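Glycosyltransferase (Rickettsia africae, PDB 7MI0) probably transfers sugar units from an activated donor to an acceptor, as a retaining glycosyltransferase of the GT4 family with the two-domain GT-B fold. Local coordinates at residues 307-311 with 370-374; 41-46 with 382-386. One frame throughout, in Å; residues are numbered along the deposited sequence.

Contact 1 of 2, residues 307-311 with 370-374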
loop_
_atom_site.group_PDB
_atom_site.type_symbol
_atom_site.label_atom_id
_atom_site.label_comp_id
_atom_site.label_asym_id
_atom_site.label_seq_id
_atom_site.Cartn_x
_atom_site.Cartn_y
_atom_site.Cartn_z
ATOM N N ILE A 307 1.112 -2.738 -8.440
ATOM C CA ILE A 307 0.301 -3.947 -8.410
ATOM C C ILE A 307 -1.079 -3.677 -9.004
ATOM O O ILE A 307 -1.615 -4.494 -9.762
ATOM C CB ILE A 307 0.218 -4.488 -6.969
ATOM C CG1 ILE A 307 1.580 -4.399 -6.292
ATOM C CG2 ILE A 307 -0.183 -5.933 -6.969
ATOM C CD1 ILE A 307 1.586 -4.939 -4.875
ATOM N N GLU A 308 -1.668 -2.522 -8.686
ATOM C CA GLU A 308 -2.976 -2.188 -9.240
ATOM C C GLU A 308 -2.917 -2.064 -10.755
ATOM O O GLU A 308 -3.821 -2.526 -11.460
ATOM C CB GLU A 308 -3.503 -0.892 -8.626
ATOM C CG GLU A 308 -4.157 -1.067 -7.275
ATOM C CD GLU A 308 -4.587 0.251 -6.660
ATOM O OE1 GLU A 308 -4.332 1.311 -7.272
ATOM O OE2 GLU A 308 -5.179 0.222 -5.559
ATOM N N GLY A 309 -1.856 -1.445 -11.275
ATOM C CA GLY A 309 -1.718 -1.333 -12.718
ATOM C C GLY A 309 -1.477 -2.673 -13.389
ATOM O O GLY A 309 -2.003 -2.939 -14.472
ATOM N N GLN A 310 -0.671 -3.530 -12.763
ATOM C CA GLN A 310 -0.459 -4.865 -13.306
ATOM C C GLN A 310 -1.758 -5.658 -13.333
ATOM O O GLN A 310 -2.015 -6.413 -14.278
ATOM C CB GLN A 310 0.600 -5.599 -12.491
ATOM C CG GLN A 310 2.014 -5.176 -12.780
ATOM C CD GLN A 310 3.008 -5.889 -11.889
ATOM O OE1 GLN A 310 2.914 -5.829 -10.661
ATOM N NE2 GLN A 310 3.967 -6.575 -12.504
ATOM N N ALA A 311 -2.594 -5.500 -12.303
ATOM C CA ALA A 311 -3.881 -6.186 -12.291
ATOM C C ALA A 311 -4.757 -5.760 -13.465
ATOM O O ALA A 311 -5.562 -6.558 -13.963
ATOM C CB ALA A 311 -4.603 -5.924 -10.969
ATOM N N HIS A 370 -1.505 -11.919 -14.782
ATOM C CA HIS A 370 -1.269 -13.287 -14.340
ATOM C C HIS A 370 -0.428 -13.318 -13.072
ATOM O O HIS A 370 -0.742 -14.051 -12.126
ATOM C CB HIS A 370 -0.597 -14.093 -15.447
ATOM C CG HIS A 370 -1.550 -14.608 -16.477
ATOM N ND1 HIS A 370 -1.299 -14.527 -17.831
ATOM C CD2 HIS A 370 -2.753 -15.216 -16.353
ATOM C CE1 HIS A 370 -2.307 -15.062 -18.496
ATOM N NE2 HIS A 370 -3.203 -15.487 -17.623
ATOM N N THR A 371 0.637 -12.518 -13.018
ATOM C CA THR A 371 1.499 -12.584 -11.846
ATOM C C THR A 371 0.809 -12.019 -10.612
ATOM O O THR A 371 1.101 -12.452 -9.494
ATOM C CB THR A 371 2.827 -11.870 -12.110
ATOM O OG1 THR A 371 3.767 -12.244 -11.095
ATOM C CG2 THR A 371 2.658 -10.355 -12.103
ATOM N N VAL A 372 -0.126 -11.082 -10.790
ATOM C CA VAL A 372 -0.846 -10.548 -9.641
ATOM C C VAL A 372 -1.833 -11.580 -9.108
ATOM O O VAL A 372 -2.015 -11.713 -7.892
ATOM C CB VAL A 372 -1.535 -9.223 -10.014
ATOM C CG1 VAL A 372 -2.409 -8.734 -8.872
ATOM C CG2 VAL A 372 -0.494 -8.176 -10.339
ATOM N N ILE A 373 -2.464 -12.339 -10.003
ATOM C CA ILE A 373 -3.394 -13.379 -9.574
ATOM C C ILE A 373 -2.657 -14.519 -8.890
ATOM O O ILE A 373 -3.169 -15.115 -7.934
ATOM C CB ILE A 373 -4.212 -13.867 -10.784
ATOM C CG1 ILE A 373 -5.258 -12.825 -11.145
ATOM C CG2 ILE A 373 -4.874 -15.217 -10.516
ATOM C CD1 ILE A 373 -6.030 -13.194 -12.346
ATOM N N ASN A 374 -1.437 -14.817 -9.340
ATOM C CA ASN A 374 -0.678 -15.951 -8.830
ATOM C C ASN A 374 0.097 -15.640 -7.556
ATOM O O ASN A 374 0.423 -16.572 -6.810
ATOM C CB ASN A 374 0.302 -16.441 -9.897
ATOM C CG ASN A 374 -0.368 -17.286 -10.965
ATOM O OD1 ASN A 374 -1.153 -16.785 -11.768
ATOM N ND2 ASN A 374 -0.049 -18.576 -10.983
#
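Val372 reaches from helix 359-375 into the side of helix 304-311, and its two methyl groups carry most of the contact. CG2 lies against the aliphatic root of Gln310, 3.5 Å from Gln310 CB, and also over the backbone turn that begins at Ile307, with Val372 CG2 3.9 Å from Ile307 O. That carbonyl oxygen already accepts the helical bond from Ala311 N, so the methyl simply packs beside a satisfied peptide. CG1, anti to the backbone N of Val372 (chi1 174°), packs against two methyls one helical turn apart, Ile307 CG2 and Ala311 CB, each 4.1 Å from Val372 CG1. At the edge of this apolar patch the Gln310 side chain runs extended beyond CG, bringing NE2 to 4.0 Å from Thr371 CG2, a van der Waals contact.

In the second shell, the Gln310 amide is fixed from elsewhere: NE2 donates to the backbone oxygens of Thr327 and Thr333, which satisfies its N-H groups and probably steadies the buried chain against which Val372 packs. Thr371 keeps its hydroxyl for its own helix, where OG1 is hydrogen-bonded to Asn375. A further tie between the helices comes from Arg369, whose NH1 binds Ala311 O at the end of helix 304-311.

The two helical segments run at 114° to each other, their axes 8.9 Å apart at closest approach. Helix 304-311 is the connection between strands 291-294 and 315-319 of the six-stranded parallel sheet, and helix 359-375 packs across the C-terminal end of helix 304-311.

Contact 2 of 2, residues 41-46 with 382-386; sequences EVAKYL and LRKNL
Leu382 and Tyr45 lie alongside one another, each pointing back toward the other's helix, and form the dense centre of this contact. The Leu382 CB lies over one face of the phenol in a CH-pi contact, 3.8 Å from the centroid of the Tyr45 ring and 19° off its normal. Further along, Leu382 CD1 meets the base of the same side chain, 3.6 Å from Tyr45 CB, while CD2 turns to the preceding helical turn and lies 3.7 Å from Glu41 O. The ring reaches across because CG of Tyr45 is anti to the backbone N (chi1 -178°); its edge then faces Leu386 CB.

On the buried side, Val42 CG2 touches both Leu382 CD2 and the amide of Asn385, at 3.9 Å from Asn385 ND2. That amide nitrogen donates to Met381 O within its own helix, so the methyl packs on a nitrogen that already has a hydrogen-bond partner. Leu46, which also packs on Ile23 of strand 22-26, meets Leu386 with CD2 3.6 Å from Leu386 CD1.

The outer side is more open: Arg383 is exposed and gives up little surface. Here the phenol oxygen lies beside CG of Arg383, and the guanidinium carries on past it, oblique to the hydroxyl. Of the Glu41 side chain, CB alone comes near Leu382; the carboxylate pairs with Arg37 and, in a long salt bridge, with Lys44.

Charged ends are thus kept at the margin or paired within their own helix, and the two segments, crossing at -71°, are joined by leucine, valine and tyrosine surfaces, an adhesion that is essentially hydrophobic.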
loop_
_atom_site.group_PDB
_atom_site.type_symbol
_atom_site.label_atom_id
_atom_site.label_comp_id
_atom_site.label_asym_id
_atom_site.label_seq_id
_atom_site.Cartn_x
_atom_site.Cartn_y
_atom_site.Cartn_z
ATOM N N GLU A 41 -9.765 -5.145 5.439
ATOM C CA GLU A 41 -9.894 -6.351 4.635
ATOM C C GLU A 41 -9.686 -7.601 5.480
ATOM O O GLU A 41 -10.359 -8.614 5.260
ATOM C CB GLU A 41 -8.918 -6.312 3.454
ATOM C CG GLU A 41 -9.251 -5.272 2.368
ATOM C CD GLU A 41 -10.672 -5.390 1.824
ATOM O OE1 GLU A 41 -11.159 -6.528 1.631
ATOM O OE2 GLU A 41 -11.311 -4.338 1.591
ATOM N N VAL A 42 -8.786 -7.545 6.464
ATOM C CA VAL A 42 -8.575 -8.704 7.323
ATOM C C VAL A 42 -9.771 -8.910 8.241
ATOM O O VAL A 42 -10.195 -10.045 8.486
ATOM C CB VAL A 42 -7.265 -8.553 8.117
ATOM C CG1 VAL A 42 -7.225 -9.534 9.276
ATOM C CG2 VAL A 42 -6.076 -8.779 7.211
ATOM N N ALA A 43 -10.339 -7.819 8.756
ATOM C CA ALA A 43 -11.527 -7.924 9.598
ATOM C C ALA A 43 -12.689 -8.553 8.832
ATOM O O ALA A 43 -13.312 -9.511 9.306
ATOM C CB ALA A 43 -11.906 -6.545 10.130
ATOM N N LYS A 44 -12.987 -8.025 7.638
ATOM C CA LYS A 44 -14.051 -8.589 6.809
ATOM C C LYS A 44 -13.831 -10.074 6.564
ATOM O O LYS A 44 -14.774 -10.872 6.636
ATOM C CB LYS A 44 -14.130 -7.849 5.473
ATOM C CG LYS A 44 -14.812 -6.495 5.534
ATOM C CD LYS A 44 -14.609 -5.720 4.238
ATOM C CE LYS A 44 -15.183 -6.466 3.053
ATOM N NZ LYS A 44 -14.831 -5.791 1.778
ATOM N N TYR A 45 -12.591 -10.457 6.266
ATOM C CA TYR A 45 -12.272 -11.856 5.995
ATOM C C TYR A 45 -12.489 -12.721 7.230
ATOM O O TYR A 45 -13.061 -13.816 7.137
ATOM C CB TYR A 45 -10.833 -11.949 5.499
ATOM C CG TYR A 45 -10.353 -13.323 5.121
ATOM C CD1 TYR A 45 -10.982 -14.052 4.124
ATOM C CD2 TYR A 45 -9.235 -13.874 5.735
ATOM C CE1 TYR A 45 -10.525 -15.305 3.763
ATOM C CE2 TYR A 45 -8.768 -15.122 5.380
ATOM C CZ TYR A 45 -9.413 -15.835 4.393
ATOM O OH TYR A 45 -8.943 -17.082 4.043
ATOM N N LEU A 46 -12.054 -12.239 8.397
ATOM C CA LEU A 46 -12.289 -12.972 9.636
ATOM C C LEU A 46 -13.781 -13.153 9.900
ATOM O O LEU A 46 -14.206 -14.209 10.386
ATOM C CB LEU A 46 -11.611 -12.251 10.802
ATOM C CG LEU A 46 -10.080 -12.284 10.844
ATOM C CD1 LEU A 46 -9.531 -11.217 11.776
ATOM C CD2 LEU A 46 -9.600 -13.656 11.273
ATOM N N LEU A 382 -4.843 -12.204 2.527
ATOM C CA LEU A 382 -5.739 -12.522 3.635
ATOM C C LEU A 382 -5.456 -13.911 4.196
ATOM O O LEU A 382 -5.449 -14.105 5.420
ATOM C CB LEU A 382 -7.195 -12.407 3.178
ATOM C CG LEU A 382 -7.660 -11.024 2.718
ATOM C CD1 LEU A 382 -9.146 -11.028 2.420
ATOM C CD2 LEU A 382 -7.320 -9.969 3.758
ATOM N N ARG A 383 -5.192 -14.885 3.315
ATOM C CA ARG A 383 -4.946 -16.253 3.764
ATOM C C ARG A 383 -3.603 -16.374 4.476
ATOM O O ARG A 383 -3.483 -17.116 5.458
ATOM C CB ARG A 383 -5.033 -17.216 2.576
ATOM C CG ARG A 383 -6.444 -17.316 1.992
ATOM C CD ARG A 383 -6.483 -17.981 0.627
ATOM N NE ARG A 383 -7.319 -19.177 0.628
ATOM C CZ ARG A 383 -6.857 -20.422 0.604
ATOM N NH1 ARG A 383 -5.558 -20.681 0.534
ATOM N NH2 ARG A 383 -7.720 -21.434 0.643
ATOM N N LYS A 384 -2.582 -15.650 4.012
ATOM C CA LYS A 384 -1.318 -15.654 4.735
ATOM C C LYS A 384 -1.474 -15.064 6.131
ATOM O O LYS A 384 -0.775 -15.482 7.062
ATOM C CB LYS A 384 -0.254 -14.895 3.950
ATOM C CG LYS A 384 0.192 -15.584 2.678
ATOM C CD LYS A 384 1.328 -14.813 2.043
ATOM C CE LYS A 384 1.767 -15.417 0.732
ATOM N NZ LYS A 384 2.689 -14.497 0.021
ATOM N N ASN A 385 -2.390 -14.105 6.302
ATOM C CA ASN A 385 -2.647 -13.570 7.635
ATOM C C ASN A 385 -3.264 -14.621 8.545
ATOM O O ASN A 385 -2.881 -14.741 9.715
ATOM C CB ASN A 385 -3.562 -12.352 7.551
ATOM C CG ASN A 385 -2.797 -11.055 7.564
ATOM O OD1 ASN A 385 -2.309 -10.623 8.607
ATOM N ND2 ASN A 385 -2.681 -10.426 6.402
ATOM N N LEU A 386 -4.234 -15.377 8.035
ATOM C CA LEU A 386 -4.875 -16.394 8.857
ATOM C C LEU A 386 -3.900 -17.504 9.222
ATOM O O LEU A 386 -3.980 -18.063 10.322
ATOM C CB LEU A 386 -6.088 -16.959 8.125
ATOM C CG LEU A 386 -7.180 -17.580 8.993
ATOM C CD1 LEU A 386 -8.033 -16.488 9.591
ATOM C CD2 LEU A 386 -8.029 -18.548 8.186
#

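The centres of contacts 1 and 2 lie 19 Å apart, their nearest atoms about 7 Å, and they do not touch. Helices 359-375 and 378-393 follow one another in the chain and supply the second segments of contacts 1 and 2 respectively. The first packs on helix 304-311 beside the six-stranded sheet of the C-terminal domain; the second packs on helix 35-48 beside the seven-stranded sheet of the N-terminal domain. Contact 1 is nested inside the long loop closed by contact 2. The chain thus crosses back between helices 359-375 and 378-393, and the last helix packs on the N-terminal Rossmann-like domain, as is familiar in GT-B glycosyltransferases, tying the chain's end to its beginning.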